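Local coordinates for protein transcription termination factor FttA (Pyrococcus horikoshii, PDB 3AF6) that probably terminates transcription by cutting nascent RNA with a two-zinc nuclease centre and then degrading the released transcript, at residues H256-H261 with P429-G434; R435-M440 with W463-I468; S150-S155 with L287-Q292. All coordinates share one frame; numbering follows the deposited sequence.

Interaction 1 of 3, residues H256-H261 with P429-G434; sequences HAHLDH and PAMAVG. With ZN (zinc ion), chain I; ZN (zinc ion), chain J.
The imidazole of His258 bridges a zinc ion and the backbone of the 429-434 loop. Its ND1 binds the zinc ion of chain I at 2.5 Å, while NE2, across the ring, donates to Val433 O at 2.9 Å. The bond is nearly straight, with an N-H...O angle of 171°. Val433 O lies in the plane of the ring, at its edge, but the carbonyl is approached from above its own plane, about 51° out of it. Held by zinc at ND1 and by the carbonyl at NE2, the ring has its rotation fixed from two sides, and Val433 O acts as a second-shell group positioning a first-shell ligand. With CG anti to its carbonyl carbon (chi1 -78°), the ring is carried toward the loop although the CB of His258 does not head there directly.

Met431 adds a packing contact: its CB, which points toward the histidine segment, approaches His258 NE2 obliquely at 4.1 Å.

His256 NE2 binds the same zinc ion at 2.2 Å, and its ring edge faces His258 ND1 in plane; His344 and Asp367 belong to this site as well. The zinc ion of chain J takes Asp260 OD1 at 2.5 Å and His261 NE2 at 2.2 Å, with Asp367 and His618 also binding it. The spacing His-x-His-x-Asp-His is the signature metal-binding motif of the metallo-beta-lactamase fold, here held from the beta-CASP side at the two-zinc nuclease site.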
loop_
_atom_site.group_PDB
_atom_site.type_symbol
_atom_site.label_atom_id
_atom_site.label_comp_id
_atom_site.label_asym_id
_atom_site.label_seq_id
_atom_site.Cartn_x
_atom_site.Cartn_y
_atom_site.Cartn_z
ATOM N N HIS A 256 -1.499 -3.532 -2.032
ATOM C CA HIS A 256 -1.538 -2.742 -0.812
ATOM C C HIS A 256 -0.497 -3.160 0.214
ATOM O O HIS A 256 0.109 -4.224 0.112
ATOM C CB HIS A 256 -2.935 -2.705 -0.198
ATOM C CG HIS A 256 -3.393 -3.998 0.400
ATOM N ND1 HIS A 256 -3.889 -5.038 -0.359
ATOM C CD2 HIS A 256 -3.519 -4.383 1.693
ATOM C CE1 HIS A 256 -4.311 -6.002 0.440
ATOM N NE2 HIS A 256 -4.098 -5.628 1.690
ATOM N N ALA A 257 -0.296 -2.310 1.206
ATOM C CA ALA A 257 0.734 -2.505 2.208
ATOM C C ALA A 257 0.767 -3.694 3.169
ATOM O O ALA A 257 1.837 -4.003 3.695
ATOM C CB ALA A 257 0.867 -1.225 3.001
ATOM N N HIS A 258 -0.352 -4.366 3.424
ATOM C CA HIS A 258 -0.308 -5.477 4.368
ATOM C C HIS A 258 0.731 -6.544 4.042
ATOM O O HIS A 258 1.070 -6.772 2.878
ATOM C CB HIS A 258 -1.696 -6.084 4.532
ATOM C CG HIS A 258 -2.593 -5.274 5.413
ATOM N ND1 HIS A 258 -3.950 -5.496 5.508
ATOM C CD2 HIS A 258 -2.325 -4.236 6.242
ATOM C CE1 HIS A 258 -4.480 -4.628 6.354
ATOM N NE2 HIS A 258 -3.515 -3.853 6.814
ATOM N N LEU A 259 1.244 -7.184 5.089
ATOM C CA LEU A 259 2.282 -8.203 4.959
ATOM C C LEU A 259 1.900 -9.398 4.089
ATOM O O LEU A 259 2.765 -10.044 3.488
ATOM C CB LEU A 259 2.711 -8.694 6.352
ATOM C CG LEU A 259 3.411 -7.701 7.293
ATOM C CD1 LEU A 259 3.711 -8.407 8.600
ATOM C CD2 LEU A 259 4.690 -7.162 6.683
ATOM N N ASP A 260 0.611 -9.699 4.030
ATOM C CA ASP A 260 0.150 -10.813 3.229
ATOM C C ASP A 260 0.050 -10.453 1.749
ATOM O O ASP A 260 -0.587 -11.166 0.980
ATOM C CB ASP A 260 -1.195 -11.309 3.742
ATOM C CG ASP A 260 -2.232 -10.203 3.828
ATOM O OD1 ASP A 260 -3.404 -10.520 4.130
ATOM O OD2 ASP A 260 -1.888 -9.017 3.597
ATOM N N HIS A 261 0.674 -9.350 1.351
ATOM C CA HIS A 261 0.684 -8.943 -0.054
ATOM C C HIS A 261 2.054 -8.384 -0.457
ATOM O O HIS A 261 2.418 -8.392 -1.636
ATOM C CB HIS A 261 -0.424 -7.906 -0.336
ATOM C CG HIS A 261 -1.805 -8.474 -0.250
ATOM N ND1 HIS A 261 -2.476 -8.972 -1.347
ATOM C CD2 HIS A 261 -2.602 -8.710 0.816
ATOM C CE1 HIS A 261 -3.625 -9.493 -0.958
ATOM N NE2 HIS A 261 -3.726 -9.348 0.351
ATOM N N PRO A 429 -7.537 -5.316 19.069
ATOM C CA PRO A 429 -6.365 -5.628 18.250
ATOM C C PRO A 429 -6.647 -5.222 16.812
ATOM O O PRO A 429 -7.766 -5.405 16.328
ATOM C CB PRO A 429 -6.210 -7.135 18.431
ATOM C CG PRO A 429 -7.606 -7.588 18.613
ATOM C CD PRO A 429 -8.214 -6.542 19.517
ATOM N N ALA A 430 -5.643 -4.652 16.150
ATOM C CA ALA A 430 -5.772 -4.213 14.762
ATOM C C ALA A 430 -4.399 -3.901 14.168
ATOM O O ALA A 430 -3.497 -3.439 14.877
ATOM C CB ALA A 430 -6.670 -2.978 14.682
ATOM N N MET A 431 -4.227 -4.161 12.875
ATOM C CA MET A 431 -2.943 -3.871 12.243
ATOM C C MET A 431 -2.741 -2.352 12.243
ATOM O O MET A 431 -3.705 -1.580 12.131
ATOM C CB MET A 431 -2.886 -4.416 10.794
ATOM C CG MET A 431 -2.842 -5.943 10.650
ATOM S SD MET A 431 -1.539 -6.738 11.667
ATOM C CE MET A 431 -0.069 -6.803 10.511
ATOM N N ALA A 432 -1.485 -1.935 12.376
ATOM C CA ALA A 432 -1.135 -0.523 12.393
ATOM C C ALA A 432 -1.851 0.238 11.283
ATOM O O ALA A 432 -2.178 1.410 11.448
ATOM C CB ALA A 432 0.366 -0.360 12.253
ATOM N N VAL A 433 -2.078 -0.436 10.158
ATOM C CA VAL A 433 -2.753 0.150 9.009
ATOM C C VAL A 433 -4.045 -0.619 8.719
ATOM O O VAL A 433 -4.088 -1.847 8.825
ATOM C CB VAL A 433 -1.871 0.089 7.757
ATOM C CG1 VAL A 433 -2.549 0.833 6.610
ATOM C CG2 VAL A 433 -0.524 0.686 8.050
ATOM N N GLY A 434 -5.098 0.101 8.349
ATOM C CA GLY A 434 -6.362 -0.563 8.076
ATOM C C GLY A 434 -7.424 -0.297 9.138
ATOM O O GLY A 434 -7.783 0.856 9.379
HETATM ZN ZN ZN I . -5.299 -6.241 3.486
HETATM ZN ZN ZN J . -4.833 -9.837 2.140
#

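Interaction 2 of 3, residues R435-M440 with W463-I468; sequences RAQEVM and WEATAI
A helix-helix crossing within the alpha/beta beta-CASP region brings Gln437 and Met440 of 435-440 against Ala465 and Thr466 of 463-468. The two short axes come within 10.3 Å and make an angle of 79°, almost perpendicular, which restricts the interface to a small patch; 172 Å² is buried over both sides. All four touching residues are buried.

Met440 and Thr466 reach toward each other tip to tip. The methyl CE of Met440 lies 3.5 Å from Thr466 OG1 and 3.8 Å from Thr466 CG2, so it meets both branches of the threonine. A bend about the last torsion (chi3 84°) turns this methyl at the end of an otherwise more extended chain. The hydroxyl of Thr466 has its polar partner within its own helix, Ile462 O, one turn earlier, leaving the contact with Met440 one of packing. Gln437 runs past Thr466 in the opposite direction: its CG stands 4.0 Å from Thr466 OG1, and its amide end comes up against the methyl of Ala465.

Helix 435-447 connects strand 425-429 to strand 456-459 in a beta-alpha-beta crossover of the six-stranded parallel sheet, with strand 516-520 lying between the two, and helix 462-471 follows that second strand. Met440 also packs on Phe497 of edge strand 497-499, while Ala465 and Ile468 turn to helix 282-301, touching Leu290 and Leu287 respectively.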
loop_
_atom_site.group_PDB
_atom_site.type_symbol
_atom_site.label_atom_id
_atom_site.label_comp_id
_atom_site.label_asym_id
_atom_site.label_seq_id
_atom_site.Cartn_x
_atom_site.Cartn_y
_atom_site.Cartn_z
ATOM N N ARG A 435 -7.915 -1.355 9.780
ATOM C CA ARG A 435 -8.948 -1.223 10.797
ATOM C C ARG A 435 -8.655 -0.173 11.870
ATOM O O ARG A 435 -9.569 0.529 12.317
ATOM C CB ARG A 435 -9.214 -2.570 11.489
ATOM C CG ARG A 435 -9.694 -3.725 10.587
ATOM C CD ARG A 435 -10.648 -3.278 9.480
ATOM N NE ARG A 435 -9.924 -2.793 8.302
ATOM C CZ ARG A 435 -10.301 -1.756 7.556
ATOM N NH1 ARG A 435 -11.402 -1.075 7.857
ATOM N NH2 ARG A 435 -9.575 -1.399 6.505
ATOM N N ALA A 436 -7.395 -0.063 12.286
ATOM C CA ALA A 436 -7.029 0.892 13.325
ATOM C C ALA A 436 -7.590 2.289 13.057
ATOM O O ALA A 436 -8.361 2.812 13.859
ATOM C CB ALA A 436 -5.509 0.956 13.472
ATOM N N GLN A 437 -7.212 2.886 11.931
ATOM C CA GLN A 437 -7.681 4.219 11.596
ATOM C C GLN A 437 -9.199 4.297 11.407
ATOM O O GLN A 437 -9.821 5.321 11.723
ATOM C CB GLN A 437 -6.984 4.728 10.333
ATOM C CG GLN A 437 -5.543 5.139 10.541
ATOM C CD GLN A 437 -4.586 3.951 10.643
ATOM O OE1 GLN A 437 -3.472 4.094 11.157
ATOM N NE2 GLN A 437 -5.009 2.778 10.137
ATOM N N GLU A 438 -9.793 3.221 10.893
ATOM C CA GLU A 438 -11.231 3.202 10.673
ATOM C C GLU A 438 -11.977 3.247 11.993
ATOM O O GLU A 438 -12.933 4.011 12.156
ATOM C CB GLU A 438 -11.646 1.950 9.913
ATOM C CG GLU A 438 -13.131 1.907 9.583
ATOM C CD GLU A 438 -13.528 2.903 8.507
ATOM O OE1 GLU A 438 -12.641 3.530 7.900
ATOM O OE2 GLU A 438 -14.739 3.051 8.252
ATOM N N VAL A 439 -11.555 2.404 12.927
ATOM C CA VAL A 439 -12.185 2.369 14.237
ATOM C C VAL A 439 -11.873 3.680 14.947
ATOM O O VAL A 439 -12.678 4.180 15.744
ATOM C CB VAL A 439 -11.672 1.187 15.073
ATOM C CG1 VAL A 439 -12.175 1.292 16.510
ATOM C CG2 VAL A 439 -12.137 -0.114 14.443
ATOM N N MET A 440 -10.710 4.252 14.656
ATOM C CA MET A 440 -10.361 5.525 15.276
ATOM C C MET A 440 -11.419 6.544 14.891
ATOM O O MET A 440 -12.016 7.166 15.761
ATOM C CB MET A 440 -8.977 6.006 14.827
ATOM C CG MET A 440 -7.857 5.590 15.775
ATOM S SD MET A 440 -6.267 5.572 14.950
ATOM C CE MET A 440 -5.762 7.316 15.069
ATOM N N TRP A 463 0.188 4.883 15.520
ATOM C CA TRP A 463 0.303 6.328 15.426
ATOM C C TRP A 463 1.194 6.711 14.259
ATOM O O TRP A 463 0.884 7.634 13.505
ATOM C CB TRP A 463 0.863 6.909 16.720
ATOM C CG TRP A 463 0.895 8.414 16.722
ATOM C CD1 TRP A 463 2.004 9.213 16.663
ATOM C CD2 TRP A 463 -0.236 9.297 16.771
ATOM N NE1 TRP A 463 1.632 10.536 16.675
ATOM C CE2 TRP A 463 0.266 10.617 16.741
ATOM C CE3 TRP A 463 -1.621 9.099 16.835
ATOM C CZ2 TRP A 463 -0.569 11.736 16.777
ATOM C CZ3 TRP A 463 -2.451 10.211 16.871
ATOM C CH2 TRP A 463 -1.920 11.514 16.842
ATOM N N GLU A 464 2.299 5.996 14.105
ATOM C CA GLU A 464 3.220 6.255 13.007
ATOM C C GLU A 464 2.430 6.107 11.709
ATOM O O GLU A 464 2.527 6.949 10.814
ATOM C CB GLU A 464 4.385 5.262 13.071
ATOM C CG GLU A 464 5.502 5.458 12.055
ATOM C CD GLU A 464 5.651 6.892 11.590
ATOM O OE1 GLU A 464 5.445 7.822 12.409
ATOM O OE2 GLU A 464 5.991 7.087 10.398
ATOM N N ALA A 465 1.615 5.056 11.626
ATOM C CA ALA A 465 0.805 4.810 10.437
ATOM C C ALA A 465 -0.203 5.933 10.225
ATOM O O ALA A 465 -0.456 6.357 9.089
ATOM C CB ALA A 465 0.076 3.481 10.563
ATOM N N THR A 466 -0.784 6.412 11.322
ATOM C CA THR A 466 -1.762 7.484 11.228
ATOM C C THR A 466 -1.099 8.735 10.666
ATOM O O THR A 466 -1.742 9.529 9.990
ATOM C CB THR A 466 -2.386 7.811 12.593
ATOM O OG1 THR A 466 -2.975 6.629 13.150
ATOM C CG2 THR A 466 -3.460 8.876 12.440
ATOM N N ALA A 467 0.190 8.910 10.928
ATOM C CA ALA A 467 0.874 10.092 10.413
ATOM C C ALA A 467 0.897 10.037 8.894
ATOM O O ALA A 467 0.633 11.028 8.218
ATOM C CB ALA A 467 2.320 10.180 10.964
ATOM N N ILE A 468 1.207 8.864 8.364
ATOM C CA ILE A 468 1.289 8.677 6.925
ATOM C C ILE A 468 -0.039 9.004 6.243
ATOM O O ILE A 468 -0.062 9.561 5.143
ATOM C CB ILE A 468 1.762 7.242 6.620
ATOM C CG1 ILE A 468 3.166 7.069 7.226
ATOM C CG2 ILE A 468 1.759 6.977 5.126
ATOM C CD1 ILE A 468 3.807 5.697 7.061
#

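Interaction 3 of 3, residues S150-S155 with L287-Q292; sequences SQTIYS and LMVLLQ
Helix 151-161 of the archaeal CPSF-KH region packs its first turn against helix 282-301 of the metallo-beta-lactamase region, with Thr152 meeting Val289 and Leu290. The helix start is a classic serine N-cap. Ser150 precedes the first turn, and its OG accepts from Ile153 N at 2.9 Å with an N-H...O angle of 171°, satisfying an amide that has no preceding turn to bond to. The same hydroxyl is hydrogen-bonded to Glu464 OE2 of helix 462-471, so it is gripped by two partners.

Gln151 comes next and touches Glu464 rather than the segment 287-292. Thr152 is the residue that makes the contact. Its CA is 6.5 Å from the CA of Leu290, the shortest such spacing between the segments, and its CB points toward segment 287-292. The two branches are used separately. The methyl CG2, anti to the backbone N, meets Val289 CG1 at 4.1 Å, the two side chains sliding past each other in opposite directions. The hydroxyl branch is directed to Leu290, whose side chain crosses that of Thr152 at about a right angle. Thr152 OG1 has its polar partner in Glu464 OE2, which satisfies this buried oxygen.

Ile153 supplies the capped amide, and its side chain turns to Ala471. Tyr154 N bonds to Ser150 O at 3.1 Å and Ser155 N to Gln151 O at 2.7 Å, evidence that regular helical bonding is established at once. In segment 287-292, Val289 also packs on Ile313 and Ile317 of helix 310-319, whereas Leu290 also touches Glu464. The methyl CD1 of Leu290 sits 3.8 Å from Thr152 OG1.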
loop_
_atom_site.group_PDB
_atom_site.type_symbol
_atom_site.label_atom_id
_atom_site.label_comp_id
_atom_site.label_asym_id
_atom_site.label_seq_id
_atom_site.Cartn_x
_atom_site.Cartn_y
_atom_site.Cartn_z
ATOM N N SER A 150 6.196 12.050 10.121
ATOM C CA SER A 150 6.457 10.620 9.978
ATOM C C SER A 150 7.927 10.251 9.850
ATOM O O SER A 150 8.600 10.666 8.904
ATOM C CB SER A 150 5.705 10.080 8.753
ATOM O OG SER A 150 6.261 8.855 8.291
ATOM N N GLN A 151 8.421 9.460 10.795
ATOM C CA GLN A 151 9.807 9.013 10.751
ATOM C C GLN A 151 10.000 8.307 9.418
ATOM O O GLN A 151 11.002 8.506 8.725
ATOM C CB GLN A 151 10.096 8.024 11.892
ATOM C CG GLN A 151 10.432 8.659 13.241
ATOM C CD GLN A 151 9.568 8.132 14.394
ATOM O OE1 GLN A 151 8.471 8.646 14.658
ATOM N NE2 GLN A 151 10.060 7.100 15.080
ATOM N N THR A 152 9.008 7.494 9.065
ATOM C CA THR A 152 9.025 6.717 7.836
ATOM C C THR A 152 9.213 7.547 6.579
ATOM O O THR A 152 10.089 7.256 5.773
ATOM C CB THR A 152 7.737 5.911 7.677
ATOM O OG1 THR A 152 7.399 5.311 8.929
ATOM C CG2 THR A 152 7.926 4.814 6.644
ATOM N N ILE A 153 8.382 8.568 6.400
ATOM C CA ILE A 153 8.480 9.412 5.214
ATOM C C ILE A 153 9.814 10.146 5.175
ATOM O O ILE A 153 10.428 10.290 4.115
ATOM C CB ILE A 153 7.326 10.436 5.173
ATOM C CG1 ILE A 153 6.011 9.702 4.871
ATOM C CG2 ILE A 153 7.624 11.520 4.150
ATOM C CD1 ILE A 153 4.771 10.515 5.106
ATOM N N TYR A 154 10.256 10.602 6.339
ATOM C CA TYR A 154 11.516 11.314 6.451
ATOM C C TYR A 154 12.652 10.376 6.082
ATOM O O TYR A 154 13.572 10.753 5.349
ATOM C CB TYR A 154 11.687 11.837 7.883
ATOM C CG TYR A 154 13.073 12.346 8.231
ATOM C CD1 TYR A 154 14.029 11.497 8.805
ATOM C CD2 TYR A 154 13.421 13.684 8.020
ATOM C CE1 TYR A 154 15.295 11.970 9.163
ATOM C CE2 TYR A 154 14.682 14.168 8.371
ATOM C CZ TYR A 154 15.615 13.309 8.945
ATOM O OH TYR A 154 16.860 13.788 9.300
ATOM N N SER A 155 12.582 9.147 6.581
ATOM C CA SER A 155 13.618 8.169 6.291
ATOM C C SER A 155 13.714 7.868 4.798
ATOM O O SER A 155 14.802 7.860 4.228
ATOM C CB SER A 155 13.360 6.879 7.055
ATOM O OG SER A 155 14.444 5.992 6.865
ATOM N N LEU A 287 3.667 2.855 3.548
ATOM C CA LEU A 287 3.032 1.954 4.499
ATOM C C LEU A 287 3.686 0.571 4.594
ATOM O O LEU A 287 3.882 0.055 5.687
ATOM C CB LEU A 287 1.551 1.815 4.160
ATOM C CG LEU A 287 0.729 3.066 4.466
ATOM C CD1 LEU A 287 -0.621 2.998 3.764
ATOM C CD2 LEU A 287 0.565 3.192 5.978
ATOM N N MET A 288 4.041 -0.025 3.460
ATOM C CA MET A 288 4.646 -1.353 3.494
ATOM C C MET A 288 6.013 -1.298 4.170
ATOM O O MET A 288 6.359 -2.184 4.955
ATOM C CB MET A 288 4.759 -1.946 2.079
ATOM C CG MET A 288 5.985 -1.553 1.292
ATOM S SD MET A 288 6.010 -2.450 -0.256
ATOM C CE MET A 288 6.643 -1.201 -1.383
ATOM N N VAL A 289 6.774 -0.247 3.873
ATOM C CA VAL A 289 8.089 -0.071 4.474
ATOM C C VAL A 289 7.910 -0.038 5.980
ATOM O O VAL A 289 8.723 -0.574 6.721
ATOM C CB VAL A 289 8.752 1.236 4.014
ATOM C CG1 VAL A 289 9.846 1.640 4.985
ATOM C CG2 VAL A 289 9.350 1.045 2.637
ATOM N N LEU A 290 6.833 0.587 6.434
ATOM C CA LEU A 290 6.584 0.649 7.859
ATOM C C LEU A 290 6.289 -0.733 8.423
ATOM O O LEU A 290 6.916 -1.161 9.396
ATOM C CB LEU A 290 5.402 1.566 8.171
ATOM C CG LEU A 290 5.035 1.524 9.657
ATOM C CD1 LEU A 290 6.208 2.085 10.450
ATOM C CD2 LEU A 290 3.766 2.312 9.932
ATOM N N LEU A 291 5.332 -1.425 7.809
ATOM C CA LEU A 291 4.938 -2.747 8.277
ATOM C C LEU A 291 6.062 -3.766 8.244
ATOM O O LEU A 291 6.081 -4.689 9.058
ATOM C CB LEU A 291 3.745 -3.265 7.481
ATOM C CG LEU A 291 2.471 -2.439 7.652
ATOM C CD1 LEU A 291 1.366 -3.059 6.814
ATOM C CD2 LEU A 291 2.067 -2.378 9.114
ATOM N N GLN A 292 6.991 -3.598 7.309
ATOM C CA GLN A 292 8.128 -4.502 7.187
ATOM C C GLN A 292 9.132 -4.314 8.333
ATOM O O GLN A 292 9.664 -5.294 8.875
ATOM C CB GLN A 292 8.832 -4.299 5.836
ATOM C CG GLN A 292 8.049 -4.834 4.658
ATOM C CD GLN A 292 8.541 -4.302 3.327
ATOM O OE1 GLN A 292 8.002 -4.644 2.271
ATOM N NE2 GLN A 292 9.568 -3.461 3.367
#

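The three contacts sit close together, with centres 11 Å apart for interactions 1 and 2, and 13 Å for interaction 3 to either. Interaction 2 continues the loop of interaction 1: Val433 CG2 packs on Ala465 CB at 3.8 Å, and the Gln437 side chain is about 11 Å from a zinc ion. Glu464 OE2 ties the helix of interaction 2 to interaction 3 through its hydrogen bonds, 2.7 Å to Thr152 OG1 and 2.8 Å to Ser150 OG. Helix 282-301 joins interaction 3 to the metal motif through Ala257 CB and Leu287 CB. KH, metallo-beta-lactamase and beta-CASP regions thus converge beside the zinc site.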